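Local structure of putative alpha KG dependent 2,4-D dioxygenase (Burkholderia xenovorans, 5J92) at residues Ile38-Glu42 / Phe66-Phe70. The protein probably acts as an iron(II)- and 2-oxoglutarate-dependent dioxygenase of the TauD/TfdA family, with an iron(II) ion bound in its active site. Residues are numbered along the deposited sequence; the frame is centred on the assembly and turned at random.
Sequences IVEIE and FAAGF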
ATOM      1  N   ILE A  38       0.860 -29.834 -23.562  1.00 32.15           N
ATOM      2  CA  ILE A  38       1.487 -28.552 -23.262  1.00 28.95           C
ATOM      3  C   ILE A  38       0.644 -27.416 -23.810  1.00 22.27           C
ATOM      4  O   ILE A  38       0.448 -26.397 -23.145  1.00 20.90           O
ATOM      5  CB  ILE A  38       2.926 -28.516 -23.811  1.00 29.15           C
ATOM      6  CG1 ILE A  38       3.826 -29.441 -22.984  1.00 31.60           C
ATOM      7  CG2 ILE A  38       3.459 -27.109 -23.824  1.00 26.31           C
ATOM      8  CD1 ILE A  38       5.142 -29.776 -23.667  1.00 32.04           C
ATOM      9  N   VAL A  39       0.112 -27.584 -25.022  1.00 25.05           N
ATOM     10  CA  VAL A  39      -0.783 -26.583 -25.594  1.00 25.06           C
ATOM     11  C   VAL A  39      -2.025 -26.408 -24.725  1.00 24.51           C
ATOM     12  O   VAL A  39      -2.438 -25.281 -24.430  1.00 25.80           O
ATOM     13  CB  VAL A  39      -1.150 -26.959 -27.039  1.00 27.38           C
ATOM     14  CG1 VAL A  39      -2.240 -26.034 -27.567  1.00 26.47           C
ATOM     15  CG2 VAL A  39       0.088 -26.887 -27.927  1.00 30.82           C
ATOM     16  N   GLU A  40      -2.644 -27.520 -24.304  1.00 25.66           N
ATOM     17  CA  GLU A  40      -3.832 -27.426 -23.458  1.00 23.60           C
ATOM     18  C   GLU A  40      -3.546 -26.636 -22.186  1.00 23.09           C
ATOM     19  O   GLU A  40      -4.347 -25.781 -21.785  1.00 22.37           O
ATOM     20  CB  GLU A  40      -4.358 -28.822 -23.105  1.00 29.95           C
ATOM     21  CG  GLU A  40      -5.147 -29.507 -24.211  1.00 35.84           C
ATOM     22  CD  GLU A  40      -5.580 -30.923 -23.846  1.00 42.10           C
ATOM     23  OE1 GLU A  40      -4.837 -31.624 -23.119  1.00 42.79           O
ATOM     24  OE2 GLU A  40      -6.671 -31.338 -24.291  1.00 45.09           O
ATOM     25  N   ILE A  41      -2.401 -26.892 -21.545  1.00 21.69           N
ATOM     26  CA  ILE A  41      -2.045 -26.142 -20.343  1.00 20.02           C
ATOM     27  C   ILE A  41      -1.894 -24.659 -20.674  1.00 19.74           C
ATOM     28  O   ILE A  41      -2.391 -23.794 -19.942  1.00 18.84           O
ATOM     29  CB  ILE A  41      -0.766 -26.725 -19.705  1.00 20.07           C
ATOM     30  CG1 ILE A  41      -1.049 -28.149 -19.182  1.00 23.01           C
ATOM     31  CG2 ILE A  41      -0.277 -25.840 -18.578  1.00 17.36           C
ATOM     32  CD1 ILE A  41       0.148 -28.838 -18.582  1.00 22.05           C
ATOM     33  N   GLU A  42      -1.221 -24.340 -21.786  1.00 19.87           N
ATOM     34  CA  GLU A  42      -1.123 -22.941 -22.197  1.00 22.42           C
ATOM     35  C   GLU A  42      -2.510 -22.321 -22.341  1.00 21.48           C
ATOM     36  O   GLU A  42      -2.774 -21.233 -21.818  1.00 20.60           O
ATOM     37  CB  GLU A  42      -0.335 -22.823 -23.510  1.00 25.37           C
ATOM     38  CG  GLU A  42       1.129 -23.193 -23.337  1.00 28.02           C
ATOM     39  CD  GLU A  42       1.952 -23.076 -24.611  1.00 32.75           C
ATOM     40  OE1 GLU A  42       1.405 -23.268 -25.718  1.00 34.66           O
ATOM     41  OE2 GLU A  42       3.167 -22.823 -24.496  1.00 34.80           O
ATOM     42  N   PHE A  66       9.745 -29.794 -17.139  1.00 26.88           N
ATOM     43  CA  PHE A  66       8.365 -29.351 -17.317  1.00 28.00           C
ATOM     44  C   PHE A  66       8.312 -27.868 -17.664  1.00 29.41           C
ATOM     45  O   PHE A  66       7.657 -27.465 -18.633  1.00 30.48           O
ATOM     46  CB  PHE A  66       7.558 -29.655 -16.052  1.00 27.14           C
ATOM     47  CG  PHE A  66       6.184 -29.034 -16.035  1.00 27.22           C
ATOM     48  CD1 PHE A  66       5.186 -29.495 -16.873  1.00 27.66           C
ATOM     49  CD2 PHE A  66       5.892 -28.007 -15.160  1.00 24.50           C
ATOM     50  CE1 PHE A  66       3.922 -28.924 -16.852  1.00 26.47           C
ATOM     51  CE2 PHE A  66       4.637 -27.429 -15.135  1.00 24.20           C
ATOM     52  CZ  PHE A  66       3.648 -27.887 -15.985  1.00 23.26           C
ATOM     53  N   ALA A  67       9.031 -27.044 -16.898  1.00 27.14           N
ATOM     54  CA  ALA A  67       9.046 -25.611 -17.158  1.00 22.86           C
ATOM     55  C   ALA A  67       9.521 -25.299 -18.575  1.00 24.11           C
ATOM     56  O   ALA A  67       8.958 -24.428 -19.247  1.00 23.71           O
ATOM     57  CB  ALA A  67       9.932 -24.919 -16.125  1.00 23.88           C
ATOM     58  N   ALA A  68      10.538 -26.023 -19.057  1.00 25.84           N
ATOM     59  CA  ALA A  68      11.134 -25.752 -20.361  1.00 31.44           C
ATOM     60  C   ALA A  68      10.173 -25.996 -21.517  1.00 32.57           C
ATOM     61  O   ALA A  68      10.495 -25.625 -22.652  1.00 28.62           O
ATOM     62  CB  ALA A  68      12.401 -26.581 -20.549  1.00 29.56           C
ATOM     63  N   GLY A  69       9.028 -26.634 -21.275  1.00 28.92           N
ATOM     64  CA  GLY A  69       8.045 -26.765 -22.333  1.00 27.87           C
ATOM     65  C   GLY A  69       7.290 -25.485 -22.657  1.00 26.94           C
ATOM     66  O   GLY A  69       6.648 -25.421 -23.709  1.00 28.98           O
ATOM     67  N   PHE A  70       7.379 -24.458 -21.806  1.00 24.95           N
ATOM     68  CA  PHE A  70       6.607 -23.236 -21.994  1.00 24.11           C
ATOM     69  C   PHE A  70       7.442 -22.017 -22.347  1.00 24.11           C
ATOM     70  O   PHE A  70       6.876 -20.960 -22.641  1.00 24.07           O
ATOM     71  CB  PHE A  70       5.782 -22.943 -20.733  1.00 23.22           C
ATOM     72  CG  PHE A  70       4.880 -24.078 -20.350  1.00 23.63           C
ATOM     73  CD1 PHE A  70       3.644 -24.234 -20.964  1.00 23.23           C
ATOM     74  CD2 PHE A  70       5.295 -25.032 -19.434  1.00 23.82           C
ATOM     75  CE1 PHE A  70       2.803 -25.296 -20.615  1.00 22.58           C
ATOM     76  CE2 PHE A  70       4.471 -26.104 -19.087  1.00 21.59           C
ATOM     77  CZ  PHE A  70       3.231 -26.235 -19.686  1.00 22.15           C
TER
HETATM   78  O   HOH W   1       4.385 -20.703 -23.578  1.00 29.08           O
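I38 and G69 are the pair whose CA atoms lie nearest, 6.9 Å apart, where one face of the helical segment I38-E42 meets the turn that follows helix 60-67. That turn is a type I beta turn from A67 to F70, closed by the hydrogen bond from F70 N to A67 O, and the F70 ring, at its end, reaches the helix. No direct hydrogen bond joins the two segments; the contact is apolar, with one water bridge. I38 and I41 both put CG2 anti to the backbone N, and these methyls meet the far rim of the F70 ring: I38 CG2 is 3.7 Å from F70 CE1, and I41 CG2 lies 3.7 Å from F70 CZ. Beta-branched isoleucine suits both places, since a methyl next to the backbone stands close to the helix surface. E42 closes the ring's edge with its aliphatic part, CG lying near the ring plane 3.6 Å from F70 CD1. Its extended chain carries the carboxylate past the ring to a water, which donates to both E42 OE2 (2.6 Å) and F70 O (2.7 Å); glutamate thus serves as hydrocarbon and acceptor at once. I41 CD1 touches the edge of F66 at CE1 (4.2 Å), and F70 CE2 stands above one face of the F66 ring, offset toward its rim. The bare CA of G69 leaves room for I38 CD1, while I38 CG2 lies 3.6 Å from G69 O. R298 makes a salt bridge to E42 OE1 and a hydrogen bond to G69 O, tying the C-terminal tail to both segments. On the sheet side, R133 of strand 132-139 makes a hydrogen bond to F70 O, F136 packs on F70, M263 of strand 261-265 meets I41 and F70, and F53 of strand 50-53 meets F66 edge-to-face, seating helix 35-47 and the turn on the mixed sheet.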